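Local coordinates for protein L-aspartate semialdehyde sulfurtransferase (Methanocaldococcus jannaschii, PDB 3KPB) that probably helps make homocysteine from aspartate semialdehyde and sulfide, and through this C-terminal CBS domain pair binds S-adenosylmethionine and methylthioadenosine, at residues A[1-12]-A[74-86]. Numbering follows the deposited sequence.
Sequences TLVKDILSKPPI and TAHEDEPVDHVAI
L2 and P80 form a single beta bridge, their CA atoms 4.2 Å apart, with V81 N to T1 O at 2.8 Å and V3 N bonded to E79 O. The T1 bond is nearly straight, at 177° at the hydrogen. In this CBS domain pair the N-terminal segment of the first repeat packs on the second repeat, where strand 75-76 turns into helix 81-91. H76 to E79 is a type I beta turn. Its E77 O accepts K4 N on a lone pair in the carbonyl plane. V3 is buried, as are V81 and V84. V3 CG2 lies anti to its carbonyl carbon and meets V84 CG2 at 3.7 Å, the two side chains crossing at about a right angle. V98 and V109 of the sheet also touch V3. V81 CG2 packs against T1 CB and I6 CG2, and comes 3.3 Å from L2 O, a buried oxygen with no polar partner. L2 CD2 lies beside the P80 ring. I6 also touches L117, and its side chain lies about 5 Å from that of D113, a methylthioadenosine-binding residue. Outside this core sits a salt-bridge network. The K4 chain bends at chi3 (-66°) and chi4 (75°), which brings NZ back between two acids. NZ is 3.4 Å from E77 OE1, and D78 OD1 is the other acidic partner. With an alanine at E77, the K4 ammonium would probably keep D78 as its one acidic partner of this network, and its end would be freer to turn. One water joins the first pair, giving a hydrogen bond of 2.7 Å to E77 OE1 and accepting a weak one from K4 NZ.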
ATOM      1  N   THR A   1      10.033  -6.374 -26.207  1.00 44.81           N
ATOM      2  CA  THR A   1      10.440  -6.002 -24.822  1.00 44.73           C
ATOM      3  C   THR A   1      10.270  -7.199 -23.894  1.00 44.15           C
ATOM      4  O   THR A   1       9.159  -7.474 -23.434  1.00 44.19           O
ATOM      5  CB  THR A   1       9.580  -4.839 -24.264  1.00 44.91           C
ATOM      6  OG1 THR A   1       8.813  -4.226 -25.329  1.00 45.23           O
ATOM      7  CG2 THR A   1      10.461  -3.790 -23.590  1.00 45.09           C
ATOM      8  N   LEU A   2      11.352  -7.925 -23.627  1.00 43.26           N
ATOM      9  CA  LEU A   2      11.292  -8.991 -22.630  1.00 42.32           C
ATOM     10  C   LEU A   2      11.516  -8.413 -21.228  1.00 41.57           C
ATOM     11  O   LEU A   2      11.822  -7.226 -21.081  1.00 41.46           O
ATOM     12  CB  LEU A   2      12.286 -10.122 -22.947  1.00 42.43           C
ATOM     13  CG  LEU A   2      12.105 -10.943 -24.234  1.00 42.47           C
ATOM     14  CD1 LEU A   2      13.106 -12.096 -24.264  1.00 42.51           C
ATOM     15  CD2 LEU A   2      10.676 -11.472 -24.400  1.00 42.54           C
ATOM     16  N   VAL A   3      11.352  -9.251 -20.206  1.00 40.62           N
ATOM     17  CA  VAL A   3      11.548  -8.837 -18.814  1.00 39.67           C
ATOM     18  C   VAL A   3      13.030  -8.791 -18.421  1.00 39.90           C
ATOM     19  O   VAL A   3      13.496  -7.773 -17.900  1.00 39.78           O
ATOM     20  CB  VAL A   3      10.746  -9.734 -17.828  1.00 39.43           C
ATOM     21  CG1 VAL A   3      11.248  -9.574 -16.398  1.00 38.65           C
ATOM     22  CG2 VAL A   3       9.270  -9.402 -17.892  1.00 38.40           C
ATOM     23  N   LYS A   4      13.759  -9.885 -18.675  1.00 40.22           N
ATOM     24  CA  LYS A   4      15.179 -10.023 -18.277  1.00 40.70           C
ATOM     25  C   LYS A   4      16.017  -8.850 -18.790  1.00 40.70           C
ATOM     26  O   LYS A   4      17.102  -8.549 -18.277  1.00 40.76           O
ATOM     27  CB  LYS A   4      15.754 -11.366 -18.762  1.00 40.86           C
ATOM     28  CG  LYS A   4      16.088 -11.463 -20.263  1.00 41.65           C
ATOM     29  CD  LYS A   4      16.111 -12.918 -20.783  1.00 42.81           C
ATOM     30  CE  LYS A   4      17.287 -13.756 -20.151  1.00 43.40           C
ATOM     31  NZ  LYS A   4      16.997 -14.149 -18.707  1.00 43.77           N
ATOM     32  N   ASP A   5      15.456  -8.203 -19.810  1.00 40.61           N
ATOM     33  CA  ASP A   5      15.976  -7.019 -20.483  1.00 40.40           C
ATOM     34  C   ASP A   5      15.886  -5.745 -19.654  1.00 39.68           C
ATOM     35  O   ASP A   5      16.834  -4.920 -19.644  1.00 39.79           O
ATOM     36  CB  ASP A   5      15.123  -6.747 -21.724  1.00 40.71           C
ATOM     37  CG  ASP A   5      15.575  -7.510 -22.948  1.00 41.40           C
ATOM     38  OD1 ASP A   5      15.058  -7.191 -24.051  1.00 41.94           O
ATOM     39  OD2 ASP A   5      16.433  -8.415 -22.834  1.00 41.99           O
ATOM     40  N   ILE A   6      14.743  -5.554 -18.997  1.00 38.46           N
ATOM     41  CA  ILE A   6      14.421  -4.277 -18.355  1.00 37.04           C
ATOM     42  C   ILE A   6      14.801  -4.240 -16.879  1.00 35.88           C
ATOM     43  O   ILE A   6      14.629  -3.217 -16.206  1.00 35.83           O
ATOM     44  CB  ILE A   6      12.927  -3.910 -18.522  1.00 37.17           C
ATOM     45  CG1 ILE A   6      12.048  -4.758 -17.583  1.00 37.05           C
ATOM     46  CG2 ILE A   6      12.504  -4.055 -19.987  1.00 37.24           C
ATOM     47  CD1 ILE A   6      10.728  -4.097 -17.212  1.00 37.09           C
ATOM     48  N   LEU A   7      15.313  -5.363 -16.384  1.00 34.31           N
ATOM     49  CA  LEU A   7      15.821  -5.449 -15.024  1.00 32.69           C
ATOM     50  C   LEU A   7      17.073  -4.594 -14.886  1.00 31.49           C
ATOM     51  O   LEU A   7      18.006  -4.713 -15.683  1.00 31.38           O
ATOM     52  CB  LEU A   7      16.116  -6.905 -14.671  1.00 32.76           C
ATOM     53  CG  LEU A   7      15.060  -7.715 -13.904  1.00 32.63           C
ATOM     54  CD1 LEU A   7      13.616  -7.159 -14.037  1.00 32.37           C
ATOM     55  CD2 LEU A   7      15.115  -9.173 -14.314  1.00 32.00           C
ATOM     56  N   SER A   8      17.090  -3.738 -13.869  1.00 29.81           N
ATOM     57  CA  SER A   8      18.120  -2.714 -13.749  1.00 28.26           C
ATOM     58  C   SER A   8      18.966  -2.829 -12.482  1.00 27.28           C
ATOM     59  O   SER A   8      20.011  -2.185 -12.367  1.00 26.78           O
ATOM     60  CB  SER A   8      17.474  -1.330 -13.810  1.00 28.18           C
ATOM     61  OG  SER A   8      16.575  -1.150 -12.722  1.00 28.24           O
ATOM     62  N   LYS A   9      18.524  -3.654 -11.540  1.00 26.26           N
ATOM     63  CA  LYS A   9      19.125  -3.684 -10.211  1.00 25.37           C
ATOM     64  C   LYS A   9      18.996  -5.076  -9.608  1.00 24.98           C
ATOM     65  O   LYS A   9      18.180  -5.872 -10.086  1.00 24.80           O
ATOM     66  CB  LYS A   9      18.424  -2.661  -9.320  1.00 25.23           C
ATOM     67  CG  LYS A   9      16.934  -2.914  -9.171  1.00 24.60           C
ATOM     68  CD  LYS A   9      16.248  -1.715  -8.580  1.00 24.13           C
ATOM     69  CE  LYS A   9      14.784  -1.981  -8.321  1.00 25.41           C
ATOM     70  NZ  LYS A   9      14.095  -0.721  -7.879  1.00 26.45           N
ATOM     71  N   PRO A  10      19.791  -5.378  -8.555  1.00 24.58           N
ATOM     72  CA  PRO A  10      19.727  -6.698  -7.928  1.00 23.96           C
ATOM     73  C   PRO A  10      18.380  -6.966  -7.261  1.00 22.96           C
ATOM     74  O   PRO A  10      17.683  -6.020  -6.886  1.00 22.91           O
ATOM     75  CB  PRO A  10      20.825  -6.632  -6.856  1.00 24.18           C
ATOM     76  CG  PRO A  10      21.724  -5.536  -7.286  1.00 24.66           C
ATOM     77  CD  PRO A  10      20.822  -4.533  -7.921  1.00 24.64           C
ATOM     78  N   PRO A  11      18.009  -8.251  -7.119  1.00 21.91           N
ATOM     79  CA  PRO A  11      16.809  -8.580  -6.364  1.00 20.80           C
ATOM     80  C   PRO A  11      17.026  -8.320  -4.872  1.00 19.54           C
ATOM     81  O   PRO A  11      18.152  -8.428  -4.384  1.00 19.65           O
ATOM     82  CB  PRO A  11      16.617 -10.076  -6.637  1.00 20.86           C
ATOM     83  CG  PRO A  11      17.971 -10.591  -6.947  1.00 21.57           C
ATOM     84  CD  PRO A  11      18.767  -9.455  -7.526  1.00 22.02           C
ATOM     85  N   ILE A  12      15.965  -7.940  -4.169  1.00 17.77           N
ATOM     86  CA  ILE A  12      16.007  -7.835  -2.714  1.00 17.21           C
ATOM     87  C   ILE A  12      14.978  -8.823  -2.184  1.00 16.67           C
ATOM     88  O   ILE A  12      13.783  -8.704  -2.474  1.00 16.85           O
ATOM     89  CB  ILE A  12      15.725  -6.399  -2.206  1.00 17.17           C
ATOM     90  CG1 ILE A  12      16.841  -5.452  -2.665  1.00 18.17           C
ATOM     91  CG2 ILE A  12      15.599  -6.388  -0.677  1.00 17.01           C
ATOM     92  CD1 ILE A  12      16.517  -3.986  -2.531  1.00 19.67           C
ATOM     93  N   THR A  74       3.902 -14.282 -10.639  1.00 17.57           N
ATOM     94  CA  THR A  74       5.285 -14.065 -11.028  1.00 18.05           C
ATOM     95  C   THR A  74       5.393 -13.822 -12.520  1.00 18.56           C
ATOM     96  O   THR A  74       4.436 -14.040 -13.275  1.00 18.80           O
ATOM     97  CB  THR A  74       6.176 -15.289 -10.687  1.00 18.03           C
ATOM     98  OG1 THR A  74       5.681 -16.451 -11.369  1.00 18.43           O
ATOM     99  CG2 THR A  74       6.186 -15.564  -9.189  1.00 18.00           C
ATOM    100  N   ALA A  75       6.564 -13.341 -12.923  1.00 19.48           N
ATOM    101  CA  ALA A  75       6.926 -13.233 -14.322  1.00 20.52           C
ATOM    102  C   ALA A  75       8.175 -14.052 -14.575  1.00 21.41           C
ATOM    103  O   ALA A  75       8.990 -14.272 -13.676  1.00 20.44           O
ATOM    104  CB  ALA A  75       7.153 -11.786 -14.706  1.00 20.57           C
ATOM    105  N   HIS A  76       8.317 -14.523 -15.804  1.00 23.58           N
ATOM    106  CA  HIS A  76       9.488 -15.298 -16.145  1.00 25.96           C
ATOM    107  C   HIS A  76      10.486 -14.359 -16.774  1.00 27.48           C
ATOM    108  O   HIS A  76      10.113 -13.379 -17.429  1.00 27.57           O
ATOM    109  CB  HIS A  76       9.127 -16.436 -17.093  1.00 25.97           C
ATOM    110  CG  HIS A  76      10.170 -17.507 -17.184  1.00 26.59           C
ATOM    111  ND1 HIS A  76      11.214 -17.457 -18.083  1.00 27.19           N
ATOM    112  CD2 HIS A  76      10.305 -18.678 -16.516  1.00 26.89           C
ATOM    113  CE1 HIS A  76      11.959 -18.540 -17.950  1.00 27.38           C
ATOM    114  NE2 HIS A  76      11.430 -19.298 -17.008  1.00 27.33           N
ATOM    115  N   GLU A  77      11.763 -14.649 -16.553  1.00 29.66           N
ATOM    116  CA  GLU A  77      12.815 -13.839 -17.135  1.00 31.69           C
ATOM    117  C   GLU A  77      12.643 -13.694 -18.652  1.00 32.86           C
ATOM    118  O   GLU A  77      12.866 -12.611 -19.196  1.00 33.03           O
ATOM    119  CB  GLU A  77      14.213 -14.338 -16.736  1.00 31.76           C
ATOM    120  CG  GLU A  77      14.392 -15.852 -16.676  1.00 32.65           C
ATOM    121  CD  GLU A  77      15.813 -16.262 -16.309  1.00 33.52           C
ATOM    122  OE1 GLU A  77      16.507 -15.492 -15.609  1.00 33.82           O
ATOM    123  OE2 GLU A  77      16.236 -17.364 -16.720  1.00 34.01           O
ATOM    124  N   ASP A  78      12.194 -14.757 -19.323  1.00 34.24           N
ATOM    125  CA  ASP A  78      11.978 -14.719 -20.780  1.00 35.47           C
ATOM    126  C   ASP A  78      10.573 -14.240 -21.222  1.00 35.79           C
ATOM    127  O   ASP A  78      10.258 -14.262 -22.415  1.00 36.05           O
ATOM    128  CB  ASP A  78      12.303 -16.085 -21.431  1.00 35.72           C
ATOM    129  CG  ASP A  78      13.620 -16.691 -20.923  1.00 36.58           C
ATOM    130  OD1 ASP A  78      14.560 -15.935 -20.562  1.00 37.30           O
ATOM    131  OD2 ASP A  78      13.714 -17.937 -20.898  1.00 37.38           O
ATOM    132  N   GLU A  79       9.746 -13.803 -20.272  1.00 35.94           N
ATOM    133  CA  GLU A  79       8.384 -13.328 -20.566  1.00 35.92           C
ATOM    134  C   GLU A  79       8.372 -11.904 -21.152  1.00 36.28           C
ATOM    135  O   GLU A  79       9.173 -11.061 -20.739  1.00 36.34           O
ATOM    136  CB  GLU A  79       7.536 -13.405 -19.291  1.00 35.69           C
ATOM    137  CG  GLU A  79       6.048 -13.061 -19.427  1.00 34.53           C
ATOM    138  CD  GLU A  79       5.280 -13.434 -18.161  1.00 33.13           C
ATOM    139  OE1 GLU A  79       5.916 -13.912 -17.192  1.00 31.54           O
ATOM    140  OE2 GLU A  79       4.039 -13.264 -18.130  1.00 33.06           O
ATOM    141  N   PRO A  80       7.487 -11.644 -22.140  1.00 36.52           N
ATOM    142  CA  PRO A  80       7.251 -10.275 -22.646  1.00 36.63           C
ATOM    143  C   PRO A  80       6.587  -9.310 -21.639  1.00 36.69           C
ATOM    144  O   PRO A  80       5.660  -9.701 -20.917  1.00 36.64           O
ATOM    145  CB  PRO A  80       6.343 -10.481 -23.869  1.00 36.71           C
ATOM    146  CG  PRO A  80       6.060 -11.942 -23.959  1.00 36.64           C
ATOM    147  CD  PRO A  80       6.997 -12.679 -23.072  1.00 36.57           C
ATOM    148  N   VAL A  81       7.072  -8.058 -21.625  1.00 36.72           N
ATOM    149  CA  VAL A  81       6.604  -7.003 -20.701  1.00 36.72           C
ATOM    150  C   VAL A  81       5.092  -6.719 -20.748  1.00 36.74           C
ATOM    151  O   VAL A  81       4.465  -6.508 -19.705  1.00 36.56           O
ATOM    152  CB  VAL A  81       7.410  -5.686 -20.925  1.00 36.78           C
ATOM    153  CG1 VAL A  81       6.752  -4.495 -20.238  1.00 36.75           C
ATOM    154  CG2 VAL A  81       8.844  -5.851 -20.440  1.00 36.77           C
ATOM    155  N   ASP A  82       4.518  -6.715 -21.949  1.00 36.82           N
ATOM    156  CA  ASP A  82       3.084  -6.467 -22.117  1.00 36.96           C
ATOM    157  C   ASP A  82       2.225  -7.475 -21.348  1.00 36.57           C
ATOM    158  O   ASP A  82       1.193  -7.110 -20.777  1.00 36.58           O
ATOM    159  CB  ASP A  82       2.714  -6.505 -23.601  1.00 37.27           C
ATOM    160  CG  ASP A  82       1.945  -5.273 -24.041  1.00 38.16           C
ATOM    161  OD1 ASP A  82       1.116  -4.757 -23.258  1.00 38.94           O
ATOM    162  OD2 ASP A  82       2.175  -4.817 -25.182  1.00 38.99           O
ATOM    163  N   HIS A  83       2.657  -8.738 -21.352  1.00 36.08           N
ATOM    164  CA  HIS A  83       1.954  -9.820 -20.658  1.00 35.54           C
ATOM    165  C   HIS A  83       1.967  -9.557 -19.141  1.00 34.39           C
ATOM    166  O   HIS A  83       0.982  -9.825 -18.446  1.00 34.44           O
ATOM    167  CB  HIS A  83       2.580 -11.190 -20.993  1.00 35.99           C
ATOM    168  CG  HIS A  83       2.367 -11.647 -22.413  1.00 37.62           C
ATOM    169  ND1 HIS A  83       2.875 -10.972 -23.502  1.00 38.96           N
ATOM    170  CD2 HIS A  83       1.735 -12.737 -22.912  1.00 38.99           C
ATOM    171  CE1 HIS A  83       2.547 -11.613 -24.611  1.00 39.46           C
ATOM    172  NE2 HIS A  83       1.855 -12.687 -24.281  1.00 39.62           N
ATOM    173  N   VAL A  84       3.087  -9.018 -18.654  1.00 32.94           N
ATOM    174  CA  VAL A  84       3.264  -8.663 -17.242  1.00 31.42           C
ATOM    175  C   VAL A  84       2.350  -7.507 -16.855  1.00 31.05           C
ATOM    176  O   VAL A  84       1.678  -7.568 -15.823  1.00 30.62           O
ATOM    177  CB  VAL A  84       4.738  -8.312 -16.914  1.00 31.27           C
ATOM    178  CG1 VAL A  84       4.903  -7.933 -15.442  1.00 30.72           C
ATOM    179  CG2 VAL A  84       5.650  -9.467 -17.274  1.00 30.24           C
ATOM    180  N   ALA A  85       2.320  -6.466 -17.686  1.00 30.84           N
ATOM    181  CA  ALA A  85       1.368  -5.367 -17.510  1.00 30.99           C
ATOM    182  C   ALA A  85      -0.075  -5.871 -17.409  1.00 31.10           C
ATOM    183  O   ALA A  85      -0.820  -5.448 -16.520  1.00 31.03           O
ATOM    184  CB  ALA A  85       1.508  -4.351 -18.643  1.00 30.84           C
ATOM    185  N   ILE A  86      -0.461  -6.780 -18.304  1.00 31.60           N
ATOM    186  CA  ILE A  86      -1.819  -7.333 -18.273  1.00 32.11           C
ATOM    187  C   ILE A  86      -2.084  -8.138 -16.993  1.00 32.22           C
ATOM    188  O   ILE A  86      -3.151  -8.001 -16.387  1.00 32.31           O
ATOM    189  CB  ILE A  86      -2.153  -8.141 -19.553  1.00 32.15           C
ATOM    190  CG1 ILE A  86      -2.241  -7.191 -20.754  1.00 32.56           C
ATOM    191  CG2 ILE A  86      -3.471  -8.922 -19.392  1.00 32.33           C
ATOM    192  CD1 ILE A  86      -1.888  -7.826 -22.093  1.00 32.92           C
TER
HETATM  193  O   HOH W   1      18.881 -14.244 -16.019  1.00 46.59           O